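Local coordinates for protein NAD nucleotidase (Haemophilus influenzae, PDB 3ZU0) that hydrolyses NAD to adenosine and nicotinamide riboside, acting both as a pyrophosphatase and as a 5'-nucleotidase with a broad range of nucleotide substrates, at residues H21-E26 with D70-T75; H228-N233 with E263-S268; K447-D452 with D522-F527; V402-Q407 with A470-E475. One frame throughout, in Å; residues are numbered along the deposited sequence.

Contact 1 of 4, residues H21-E26 with D70-T75. With ZN (zinc ion), chain D; ZN (zinc ion), chain C.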
# COMPACT_ATOMS: atom_id res chain seq x y z
N HIS A 21 -7.64 9.26 24.07
CA HIS A 21 -7.95 10.10 25.23
C HIS A 21 -7.90 11.58 24.85
O HIS A 21 -8.54 12.41 25.49
CB HIS A 21 -7.14 9.74 26.50
CG HIS A 21 -5.78 10.34 26.56
ND1 HIS A 21 -4.65 9.67 26.15
CD2 HIS A 21 -5.35 11.52 27.08
CE1 HIS A 21 -3.58 10.43 26.37
NE2 HIS A 21 -3.98 11.56 26.93
N HIS A 22 -7.18 11.87 23.76
CA HIS A 22 -7.17 13.21 23.19
C HIS A 22 -6.92 14.33 24.23
O HIS A 22 -7.60 15.34 24.21
CB HIS A 22 -8.49 13.49 22.47
CG HIS A 22 -8.59 12.88 21.11
ND1 HIS A 22 -8.00 13.44 20.00
CD2 HIS A 22 -9.21 11.75 20.68
CE1 HIS A 22 -8.24 12.69 18.94
NE2 HIS A 22 -8.99 11.67 19.33
N SER A 23 -5.93 14.15 25.10
CA SER A 23 -5.59 15.17 26.12
C SER A 23 -6.74 15.51 27.07
O SER A 23 -6.76 16.58 27.68
CB SER A 23 -5.07 16.46 25.47
OG SER A 23 -3.90 16.22 24.69
N TYR A 24 -7.70 14.59 27.20
CA TYR A 24 -8.75 14.75 28.21
C TYR A 24 -8.25 14.29 29.58
O TYR A 24 -8.53 13.18 30.03
CB TYR A 24 -10.01 13.97 27.81
CG TYR A 24 -10.93 14.81 26.96
CD1 TYR A 24 -10.67 15.00 25.61
CD2 TYR A 24 -12.05 15.43 27.51
CE1 TYR A 24 -11.52 15.77 24.81
CE2 TYR A 24 -12.89 16.20 26.74
CZ TYR A 24 -12.62 16.37 25.39
OH TYR A 24 -13.46 17.14 24.62
N LEU A 25 -7.50 15.16 30.24
CA LEU A 25 -6.88 14.79 31.51
C LEU A 25 -7.89 14.88 32.65
O LEU A 25 -7.81 14.11 33.60
CB LEU A 25 -5.68 15.68 31.79
CG LEU A 25 -4.32 15.26 31.20
CD1 LEU A 25 -4.43 14.64 29.82
CD2 LEU A 25 -3.36 16.42 31.21
N GLU A 26 -8.84 15.80 32.53
CA GLU A 26 -9.91 15.94 33.53
C GLU A 26 -11.17 15.15 33.17
O GLU A 26 -11.39 14.82 32.00
CB GLU A 26 -10.33 17.40 33.64
CG GLU A 26 -9.20 18.37 33.85
CD GLU A 26 -9.72 19.80 34.05
OE1 GLU A 26 -10.90 19.95 34.44
OE2 GLU A 26 -8.94 20.76 33.81
N ASP A 70 -4.00 8.38 19.39
CA ASP A 70 -4.61 9.70 19.62
C ASP A 70 -4.55 10.01 21.11
O ASP A 70 -5.58 10.29 21.74
CB ASP A 70 -6.07 9.79 19.13
CG ASP A 70 -6.18 9.94 17.64
OD1 ASP A 70 -5.14 10.06 16.94
OD2 ASP A 70 -7.33 10.01 17.16
N ALA A 71 -3.35 9.97 21.67
CA ALA A 71 -3.14 10.43 23.03
C ALA A 71 -3.29 11.95 23.05
O ALA A 71 -3.83 12.52 24.01
CB ALA A 71 -1.76 10.03 23.52
N ILE A 72 -2.83 12.60 21.99
CA ILE A 72 -2.76 14.05 22.01
C ILE A 72 -3.71 14.76 21.07
O ILE A 72 -4.16 14.20 20.06
CB ILE A 72 -1.32 14.57 21.74
CG1 ILE A 72 -0.78 14.02 20.41
CG2 ILE A 72 -0.41 14.20 22.89
CD1 ILE A 72 0.39 14.81 19.84
N THR A 73 -3.96 16.02 21.43
CA THR A 73 -4.79 17.01 20.74
C THR A 73 -6.23 16.88 21.13
O THR A 73 -6.77 15.76 21.23
CB THR A 73 -4.65 17.01 19.20
OG1 THR A 73 -5.38 15.90 18.65
CG2 THR A 73 -3.16 16.95 18.77
N GLY A 74 -6.88 18.02 21.34
CA GLY A 74 -8.31 18.03 21.61
C GLY A 74 -8.71 18.90 22.77
O GLY A 74 -9.90 19.20 22.93
N THR A 75 -7.73 19.28 23.59
CA THR A 75 -7.97 20.16 24.72
C THR A 75 -6.77 21.08 24.94
O THR A 75 -5.72 20.92 24.31
CB THR A 75 -8.18 19.40 26.06
OG1 THR A 75 -6.91 18.98 26.56
CG2 THR A 75 -9.12 18.20 25.90
ZN ZN D . -9.50 10.06 18.05
ZN ZN C . -7.82 8.94 15.47

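Contact 2 of 4, residues H228-N233 with E263-S268. With ZN (zinc ion), chain D.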
# COMPACT_ATOMS: atom_id res chain seq x y z
N HIS A 228 -13.72 5.94 18.15
CA HIS A 228 -14.35 6.47 19.36
C HIS A 228 -15.64 5.73 19.74
O HIS A 228 -16.47 6.29 20.47
CB HIS A 228 -14.66 7.97 19.23
CG HIS A 228 -13.44 8.84 19.08
ND1 HIS A 228 -13.47 10.21 19.31
CD2 HIS A 228 -12.17 8.56 18.71
CE1 HIS A 228 -12.28 10.72 19.09
NE2 HIS A 228 -11.46 9.74 18.73
N TYR A 229 -15.82 4.50 19.28
CA TYR A 229 -17.03 3.73 19.63
C TYR A 229 -16.97 3.11 21.02
O TYR A 229 -16.00 2.44 21.39
CB TYR A 229 -17.30 2.60 18.64
CG TYR A 229 -17.60 3.02 17.21
CD1 TYR A 229 -18.03 4.31 16.91
CD2 TYR A 229 -17.45 2.10 16.17
CE1 TYR A 229 -18.29 4.67 15.59
CE2 TYR A 229 -17.70 2.46 14.86
CZ TYR A 229 -18.12 3.73 14.58
OH TYR A 229 -18.37 4.06 13.27
N LEU A 230 -18.05 3.29 21.76
CA LEU A 230 -18.26 2.55 23.00
C LEU A 230 -18.66 1.10 22.65
O LEU A 230 -19.69 0.87 22.04
CB LEU A 230 -19.35 3.24 23.83
CG LEU A 230 -19.81 2.54 25.11
CD1 LEU A 230 -18.60 2.16 25.97
CD2 LEU A 230 -20.81 3.39 25.90
N TYR A 231 -17.81 0.14 23.01
CA TYR A 231 -18.16 -1.26 22.93
C TYR A 231 -18.64 -1.63 24.31
O TYR A 231 -17.93 -1.39 25.30
CB TYR A 231 -16.93 -2.11 22.60
CG TYR A 231 -16.52 -2.09 21.14
CD1 TYR A 231 -16.30 -0.89 20.47
CD2 TYR A 231 -16.32 -3.28 20.44
CE1 TYR A 231 -15.89 -0.87 19.11
CE2 TYR A 231 -15.92 -3.28 19.11
CZ TYR A 231 -15.70 -2.08 18.45
OH TYR A 231 -15.31 -2.10 17.13
N GLY A 232 -19.84 -2.20 24.40
CA GLY A 232 -20.48 -2.34 25.68
C GLY A 232 -21.26 -3.60 25.93
O GLY A 232 -20.96 -4.66 25.39
N ASN A 233 -22.27 -3.49 26.78
CA ASN A 233 -23.02 -4.66 27.22
C ASN A 233 -24.39 -4.22 27.71
O ASN A 233 -24.70 -3.02 27.72
CB ASN A 233 -22.27 -5.40 28.33
CG ASN A 233 -21.93 -4.51 29.52
OD1 ASN A 233 -22.64 -3.55 29.81
ND2 ASN A 233 -20.84 -4.82 30.20
N GLU A 263 -12.85 -1.68 21.08
CA GLU A 263 -12.41 -0.31 21.32
C GLU A 263 -12.85 0.07 22.73
O GLU A 263 -13.64 -0.63 23.35
CB GLU A 263 -13.06 0.64 20.31
CG GLU A 263 -12.48 2.05 20.27
CD GLU A 263 -12.82 2.82 18.97
OE1 GLU A 263 -13.83 2.51 18.30
OE2 GLU A 263 -12.05 3.72 18.59
N GLY A 264 -12.33 1.18 23.24
CA GLY A 264 -12.67 1.63 24.58
C GLY A 264 -13.22 3.05 24.60
O GLY A 264 -12.81 3.88 25.42
N TRP A 265 -14.17 3.31 23.71
CA TRP A 265 -14.87 4.59 23.63
C TRP A 265 -13.83 5.68 23.34
O TRP A 265 -13.07 5.55 22.37
CB TRP A 265 -15.66 4.84 24.94
CG TRP A 265 -16.85 5.80 24.83
CD1 TRP A 265 -17.29 6.44 23.70
CD2 TRP A 265 -17.72 6.22 25.89
NE1 TRP A 265 -18.38 7.23 23.99
CE2 TRP A 265 -18.66 7.12 25.33
CE3 TRP A 265 -17.80 5.92 27.26
CZ2 TRP A 265 -19.68 7.72 26.10
CZ3 TRP A 265 -18.81 6.54 28.04
CH2 TRP A 265 -19.73 7.42 27.45
N ALA A 266 -13.77 6.71 24.17
CA ALA A 266 -12.78 7.78 23.99
C ALA A 266 -12.73 8.69 25.21
O ALA A 266 -13.48 8.48 26.17
CB ALA A 266 -13.13 8.62 22.75
N TYR A 267 -11.85 9.69 25.14
CA TYR A 267 -11.76 10.79 26.13
C TYR A 267 -11.58 10.29 27.57
O TYR A 267 -12.19 10.82 28.51
CB TYR A 267 -12.96 11.72 26.02
CG TYR A 267 -13.22 12.25 24.61
CD1 TYR A 267 -12.17 12.48 23.73
CD2 TYR A 267 -14.51 12.47 24.16
CE1 TYR A 267 -12.40 12.95 22.44
CE2 TYR A 267 -14.75 12.93 22.87
CZ TYR A 267 -13.69 13.17 22.02
OH TYR A 267 -13.91 13.63 20.74
N SER A 268 -10.71 9.30 27.74
CA SER A 268 -10.39 8.70 29.03
C SER A 268 -11.60 8.22 29.85
O SER A 268 -11.55 8.16 31.07
CB SER A 268 -9.46 9.59 29.86
OG SER A 268 -9.99 10.88 30.12
ZN ZN D . -9.50 10.06 18.05
O HOH W 1 -15.54 0.43 24.95

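Contact 3 of 4, residues K447-D452 with D522-F527. With A12 (phosphomethylphosphonic acid adenosyl ester), chain F.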
# COMPACT_ATOMS: atom_id res chain seq x y z
N LYS A 447 -12.97 29.88 -7.26
CA LYS A 447 -14.19 29.07 -7.36
C LYS A 447 -13.90 27.58 -7.15
O LYS A 447 -14.62 26.90 -6.41
CB LYS A 447 -14.86 29.26 -8.73
CG LYS A 447 -15.69 30.54 -8.90
CD LYS A 447 -16.21 30.64 -10.34
CE LYS A 447 -17.27 31.72 -10.53
NZ LYS A 447 -17.66 31.86 -11.98
N GLN A 448 -12.86 27.07 -7.80
CA GLN A 448 -12.53 25.65 -7.75
C GLN A 448 -12.08 25.22 -6.34
O GLN A 448 -12.43 24.14 -5.87
CB GLN A 448 -11.46 25.30 -8.78
CG GLN A 448 -11.22 23.79 -8.96
CD GLN A 448 -12.48 23.03 -9.38
OE1 GLN A 448 -13.08 23.33 -10.41
NE2 GLN A 448 -12.88 22.05 -8.58
N VAL A 449 -11.30 26.05 -5.67
CA VAL A 449 -10.91 25.69 -4.31
C VAL A 449 -12.14 25.60 -3.39
O VAL A 449 -12.22 24.69 -2.55
CB VAL A 449 -9.79 26.59 -3.76
CG1 VAL A 449 -10.35 27.87 -3.21
CG2 VAL A 449 -9.02 25.84 -2.66
N LEU A 450 -13.11 26.49 -3.57
CA LEU A 450 -14.39 26.33 -2.85
C LEU A 450 -15.11 25.01 -3.17
O LEU A 450 -15.62 24.35 -2.26
CB LEU A 450 -15.33 27.51 -3.11
CG LEU A 450 -14.89 28.88 -2.60
CD1 LEU A 450 -15.98 29.89 -2.92
CD2 LEU A 450 -14.61 28.85 -1.06
N GLU A 451 -15.16 24.65 -4.46
CA GLU A 451 -15.73 23.36 -4.88
C GLU A 451 -14.98 22.17 -4.26
O GLU A 451 -15.61 21.25 -3.73
CB GLU A 451 -15.74 23.20 -6.41
CG GLU A 451 -16.50 24.29 -7.17
CD GLU A 451 -18.00 24.01 -7.29
OE1 GLU A 451 -18.49 23.03 -6.68
OE2 GLU A 451 -18.68 24.79 -8.00
N ASP A 452 -13.66 22.19 -4.35
CA ASP A 452 -12.83 21.13 -3.77
C ASP A 452 -13.12 20.96 -2.27
O ASP A 452 -13.29 19.84 -1.77
CB ASP A 452 -11.34 21.47 -3.93
CG ASP A 452 -10.90 21.61 -5.38
OD1 ASP A 452 -11.53 21.05 -6.30
OD2 ASP A 452 -9.88 22.28 -5.60
N ASP A 522 -7.08 18.75 3.87
CA ASP A 522 -8.53 18.83 3.99
C ASP A 522 -9.15 18.95 2.59
O ASP A 522 -10.22 19.54 2.41
CB ASP A 522 -8.93 20.01 4.90
CG ASP A 522 -9.67 19.57 6.14
OD1 ASP A 522 -9.75 18.35 6.44
OD2 ASP A 522 -10.18 20.45 6.86
N GLY A 523 -8.47 18.37 1.60
CA GLY A 523 -9.02 18.28 0.26
C GLY A 523 -9.08 19.59 -0.51
O GLY A 523 -9.88 19.72 -1.44
N TYR A 524 -8.23 20.55 -0.13
CA TYR A 524 -8.12 21.81 -0.87
C TYR A 524 -7.13 21.58 -2.00
O TYR A 524 -6.00 22.08 -1.98
CB TYR A 524 -7.64 22.94 0.05
CG TYR A 524 -8.71 23.52 0.95
CD1 TYR A 524 -9.34 22.73 1.90
CD2 TYR A 524 -9.08 24.86 0.86
CE1 TYR A 524 -10.33 23.25 2.73
CE2 TYR A 524 -10.06 25.39 1.69
CZ TYR A 524 -10.69 24.57 2.61
OH TYR A 524 -11.67 25.08 3.43
N LYS A 525 -7.56 20.78 -2.97
CA LYS A 525 -6.68 20.30 -4.03
C LYS A 525 -6.06 21.46 -4.78
O LYS A 525 -4.88 21.47 -5.06
CB LYS A 525 -7.44 19.40 -5.01
CG LYS A 525 -7.79 18.02 -4.48
CD LYS A 525 -8.56 17.23 -5.55
CE LYS A 525 -9.04 15.88 -5.03
NZ LYS A 525 -7.94 14.87 -4.95
N THR A 526 -6.88 22.45 -5.12
CA THR A 526 -6.37 23.59 -5.88
C THR A 526 -5.23 24.27 -5.12
O THR A 526 -4.18 24.56 -5.71
CB THR A 526 -7.47 24.62 -6.18
OG1 THR A 526 -8.45 24.03 -7.03
CG2 THR A 526 -6.88 25.82 -6.91
N PHE A 527 -5.42 24.51 -3.83
CA PHE A 527 -4.38 25.17 -3.05
C PHE A 527 -3.12 24.36 -3.15
O PHE A 527 -2.03 24.90 -3.33
CB PHE A 527 -4.79 25.30 -1.57
CG PHE A 527 -5.52 26.58 -1.25
CD1 PHE A 527 -5.45 27.68 -2.11
CD2 PHE A 527 -6.25 26.69 -0.08
CE1 PHE A 527 -6.12 28.86 -1.81
CE2 PHE A 527 -6.91 27.87 0.23
CZ PHE A 527 -6.86 28.96 -0.64
PB A12 F . -11.58 15.44 16.11
O1B A12 F . -12.86 16.07 16.77
O2B A12 F . -10.48 16.47 16.22
O3B A12 F . -11.17 14.21 16.82
PA A12 F . -11.99 16.44 13.36
O1A A12 F . -12.10 17.67 14.28
O2A A12 F . -12.99 16.36 12.18
C3A A12 F . -11.85 15.13 14.45
O5' A12 F . -10.40 16.43 13.02
C5' A12 F . -9.99 16.71 11.73
C4' A12 F . -10.21 18.05 11.23
O4' A12 F . -9.37 18.94 12.02
C3' A12 F . -9.64 18.23 9.89
O3' A12 F . -10.43 17.78 8.88
C2' A12 F . -9.40 19.70 9.81
O2' A12 F . -10.53 20.36 9.42
C1' A12 F . -9.04 20.05 11.21
N9 A12 F . -7.63 20.31 11.31
C8 A12 F . -6.67 19.42 11.63
N7 A12 F . -5.50 20.06 11.59
C5 A12 F . -5.72 21.39 11.25
C6 A12 F . -4.88 22.52 11.07
N6 A12 F . -3.49 22.48 11.22
N1 A12 F . -5.45 23.67 10.75
C2 A12 F . -6.76 23.77 10.57
N3 A12 F . -7.59 22.73 10.73
C4 A12 F . -7.08 21.54 11.07

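Contact 4 of 4, residues V402-Q407 with A470-E475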
# COMPACT_ATOMS: atom_id res chain seq x y z
N VAL A 402 -4.93 42.00 1.61
CA VAL A 402 -5.58 40.86 0.97
C VAL A 402 -6.99 41.23 0.45
O VAL A 402 -7.67 42.05 1.04
CB VAL A 402 -5.63 39.67 1.97
CG1 VAL A 402 -6.87 38.88 1.82
CG2 VAL A 402 -4.39 38.78 1.83
N ASP A 403 -7.41 40.62 -0.66
CA ASP A 403 -8.75 40.82 -1.20
C ASP A 403 -9.81 39.95 -0.53
O ASP A 403 -11.01 40.23 -0.63
CB ASP A 403 -8.78 40.53 -2.70
CG ASP A 403 -8.01 41.56 -3.51
OD1 ASP A 403 -8.29 42.77 -3.36
OD2 ASP A 403 -7.11 41.16 -4.28
N LEU A 404 -9.38 38.92 0.18
CA LEU A 404 -10.29 37.80 0.42
C LEU A 404 -9.55 36.79 1.28
O LEU A 404 -8.37 36.56 1.06
CB LEU A 404 -10.57 37.23 -0.95
CG LEU A 404 -11.38 36.08 -1.51
CD1 LEU A 404 -11.25 36.22 -3.01
CD2 LEU A 404 -10.83 34.74 -1.06
N THR A 405 -10.24 36.22 2.27
CA THR A 405 -9.67 35.13 3.06
C THR A 405 -10.62 33.95 3.09
O THR A 405 -11.84 34.14 3.02
CB THR A 405 -9.40 35.51 4.52
OG1 THR A 405 -10.63 35.91 5.14
CG2 THR A 405 -8.36 36.60 4.64
N ILE A 406 -10.06 32.75 3.19
CA ILE A 406 -10.82 31.52 3.34
C ILE A 406 -10.27 30.74 4.53
O ILE A 406 -9.06 30.58 4.66
CB ILE A 406 -10.65 30.61 2.11
CG1 ILE A 406 -11.09 31.34 0.84
CG2 ILE A 406 -11.43 29.29 2.29
CD1 ILE A 406 -12.34 32.18 1.04
N GLN A 407 -11.18 30.26 5.39
CA GLN A 407 -10.82 29.48 6.57
C GLN A 407 -11.71 28.25 6.60
O GLN A 407 -12.91 28.34 6.32
CB GLN A 407 -11.02 30.31 7.85
CG GLN A 407 -10.86 29.54 9.17
CD GLN A 407 -9.41 29.26 9.49
OE1 GLN A 407 -8.52 29.68 8.76
NE2 GLN A 407 -9.16 28.55 10.58
N ALA A 470 -14.04 35.83 4.27
CA ALA A 470 -14.26 37.24 4.53
C ALA A 470 -13.89 37.96 3.25
O ALA A 470 -12.88 37.63 2.63
CB ALA A 470 -13.40 37.71 5.68
N GLY A 471 -14.69 38.92 2.83
CA GLY A 471 -14.42 39.58 1.56
C GLY A 471 -14.87 38.70 0.40
O GLY A 471 -14.66 39.04 -0.76
N ILE A 472 -15.48 37.56 0.73
CA ILE A 472 -16.10 36.67 -0.25
C ILE A 472 -17.33 36.01 0.34
O ILE A 472 -17.34 35.62 1.51
CB ILE A 472 -15.12 35.58 -0.75
CG1 ILE A 472 -15.76 34.77 -1.88
CG2 ILE A 472 -14.71 34.64 0.40
CD1 ILE A 472 -14.76 33.97 -2.71
N ARG A 473 -18.38 35.88 -0.45
CA ARG A 473 -19.59 35.21 -0.00
C ARG A 473 -20.16 34.40 -1.17
O ARG A 473 -19.93 34.75 -2.32
CB ARG A 473 -20.60 36.22 0.51
CG ARG A 473 -21.03 37.24 -0.54
CD ARG A 473 -21.79 38.40 0.09
NE ARG A 473 -22.42 39.23 -0.92
CZ ARG A 473 -23.10 40.34 -0.65
NH1 ARG A 473 -23.22 40.76 0.60
NH2 ARG A 473 -23.65 41.04 -1.63
N TYR A 474 -20.87 33.32 -0.88
CA TYR A 474 -21.30 32.41 -1.94
C TYR A 474 -22.55 31.63 -1.58
O TYR A 474 -22.92 31.51 -0.41
CB TYR A 474 -20.17 31.44 -2.36
CG TYR A 474 -19.80 30.40 -1.31
CD1 TYR A 474 -20.49 29.20 -1.22
CD2 TYR A 474 -18.76 30.63 -0.41
CE1 TYR A 474 -20.15 28.23 -0.26
CE2 TYR A 474 -18.42 29.68 0.56
CZ TYR A 474 -19.11 28.49 0.63
OH TYR A 474 -18.79 27.56 1.59
N GLU A 475 -23.22 31.12 -2.60
CA GLU A 475 -24.36 30.24 -2.42
C GLU A 475 -24.04 28.92 -3.10
O GLU A 475 -23.39 28.91 -4.13
CB GLU A 475 -25.63 30.86 -3.00
CG GLU A 475 -26.84 29.94 -2.94
CD GLU A 475 -28.10 30.61 -3.44
OE1 GLU A 475 -28.03 31.80 -3.84
OE2 GLU A 475 -29.17 29.95 -3.42

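Contact 1 of 4, residues H21-E26 with D70-T75
His22 and Asp70 lie side by side and reach the same zinc ion (chain D), which His22 NE2 binds at 2.1 Å. Asp70 OD2 also ligates the second zinc (chain C), so a single carboxylate oxygen bridges the pair, a role for which an anionic oxygen is well suited. The dense part of the contact surrounds the imidazole. Asp70 CB rests over one face, offset toward the rim, while Thr73 O accepts from His22 ND1 at 2.9 Å exactly in the ring plane; that bond fixes the ring's rotation and leaves NE2 for the metal. Backbone bonds from His22 N to Asp70 O (3.0 Å) and Ser23 N to Ala71 O (2.9 Å) tie the loops together, and Ser23 OG receives Thr73 N at 3.3 Å while also bonding Asp86.

Toward Tyr24 the contact becomes looser and more accessible, and Gly74 of the 70-75 loop is exposed there. Here Thr75 sends OG1 to Ser23 O (2.7 Å), approaching from above the carbonyl plane, and its CG2 sits over the Tyr24 ring, 3.7 Å from the centroid. Asp20, Asn102, His203, Asp226 and His228 supply further ligands of this two-metal centre, the hallmark of a calcineurin-like phosphoesterase.

Contact 2 of 4, residues H228-N233 with E263-S268
One wall of the two-zinc catalytic centre is built here, where His228 binds the zinc ion of chain D through NE2 at 2.1 Å, alongside Asp20, His22 and Asp70. Ala266 CB covers one face of the imidazole, 3.9 Å from its centroid, and its small methyl suits the space beside a metal ligand. Tyr267 OH lies at the edge of the ring, near its plane and 3.7 Å from His228 CE1, with the two side chains crossing at about a right angle.

Behind the ligand, Glu263 grips the backbone. Its CG is anti to the backbone N (chi1 -169°) and the chain stays extended, long enough to bring OE2 to His228 N at 2.8 Å from above the carboxylate plane; OE1 takes a hydrogen bond from Ser227 OG and a weak one from Tyr229 N. The Tyr231 ring packs across this glutamate's base, with Tyr231 CE1 3.4 Å from Glu263 CB and the Glu263 N over its centre. Next in the contact, Leu230 CB sits over the five-membered ring of Trp265, 3.8 Å from the centroid, and a water linking Tyr231 N to Glu263 O (2.7 Å from that oxygen) fills in between the backbones.

A buried carboxylate that accepts from two successive amides and from Ser227 OG therefore acts as a second shell, setting the backbone from which His228 reaches the metal.

Contact 3 of 4, residues K447-D452 with D522-F527
Asp452 and Thr526 carry the polar part of this contact. A single oxygen, Asp452 OD2, accepts twice: from Thr526 OG1 at 2.7 Å, met nearly along the C-O bond direction, and from Thr526 N at 3.0 Å, on the anti side and 32° out of the carboxylate plane. An aspartate suits the spot because Thr526 N belongs to the first turn of helix 525-530, where amides lack acceptors within their own helix and the helix dipole would probably favour a negative group. The other oxygen, OD1, is held from within helix 443-460 by Gln448 NE2 at 2.8 Å; the glutamine bends at chi2 (59°) to bring its amide to the residue one turn further along. Both carboxylate oxygens are thus engaged, which fixes the rotation of the group.

Apolar contact centres on Val449. With CG2 anti to the backbone N, that methyl lies over the centre of the Phe527 ring, 3.8 Å from the centroid, and also meets Tyr524 CD2 at 3.7 Å. A short aliphatic side chain lets one methyl meet both rings. Val449 CB further packs on Thr526 CB at 3.9 Å.

Ligand binding occupies the far end of 522-527. Asp522 holds the ribose of the adenosyl ester as a fork, OD1 accepting from O3' and OD2 from O2', each at 2.6 Å, a pairing that matches a carboxylate to a cis-diol. Gly523, with positive phi, turns the chain from there into the helix. Helix 443-460 thus backs the loop that helps form the substrate pocket of the 5'-nucleotidase C-terminal domain, where Arg373, Arg413 and Ser462 also bond the ligand.

Contact 4 of 4, residues V402-Q407 with A470-E475
Thr405 and Ala470 form an antiparallel hydrogen-bonded pair, with Thr405 N to Ala470 O at 3.0 Å and Ala470 N to Thr405 O also at 3.0 Å. Their side chains share one face of the sheet, where Thr405 OG1 comes within 3.3 Å of Ala470 CB; the hydroxyl bonds Ala392 O of the covering helix 386-398, and the small alanine probably allows that helix to lie close. On the other side, Ile472 meets two residues of strand 404-408. Its CB touches Leu404 CG at 3.8 Å, while Ile472 CG2, set between the backbone N and the carbonyl carbon, presses on Ile406 CD1 at 3.5 Å, tighter than usual for two methyls.

Gly471 makes this possible. At its backbone angles a side chain would run into the carbonyl before it and into Asp403 O, so a residue without one lets the chain leave the sheet of 404-408 and enter that of 487-493, strand 472-475 running at 59° to strand 404-407. Further out, Val446 of helix 443-460 and Val490 pack against Ile472.

With the N-H and C=O groups of Thr405 and Ala470 bonding each other and Leu404, Ile406 and Ile472 meeting on the opposite face, the two sheets are joined here by one hydrogen-bonded pair and hydrophobic burial.

In the fold
Contacts 1 and 2 come first along the chain and join at the metal centre: their centres are 15 Å apart, both supply ligands to the zinc of chain D, and Ser268 OG reaches Tyr24 O. Contacts 3 and 4 belong to the C-terminal domain, 14 Å apart, with segments that alternate in sequence; Leu450 of helix 443-460 packs on Tyr474 of strand 472-476, and Tyr524 nears Ile406. The two pairs do not touch, and centres of contacts 1 and 3 are about 30 Å apart. The adenosyl ester bridges the gap, about 13 Å between nearest atoms of contacts 1 and 3, its ribose held at contact 3 and one end near His22 and His228, so substrate recognition and metal chemistry come from separate domains.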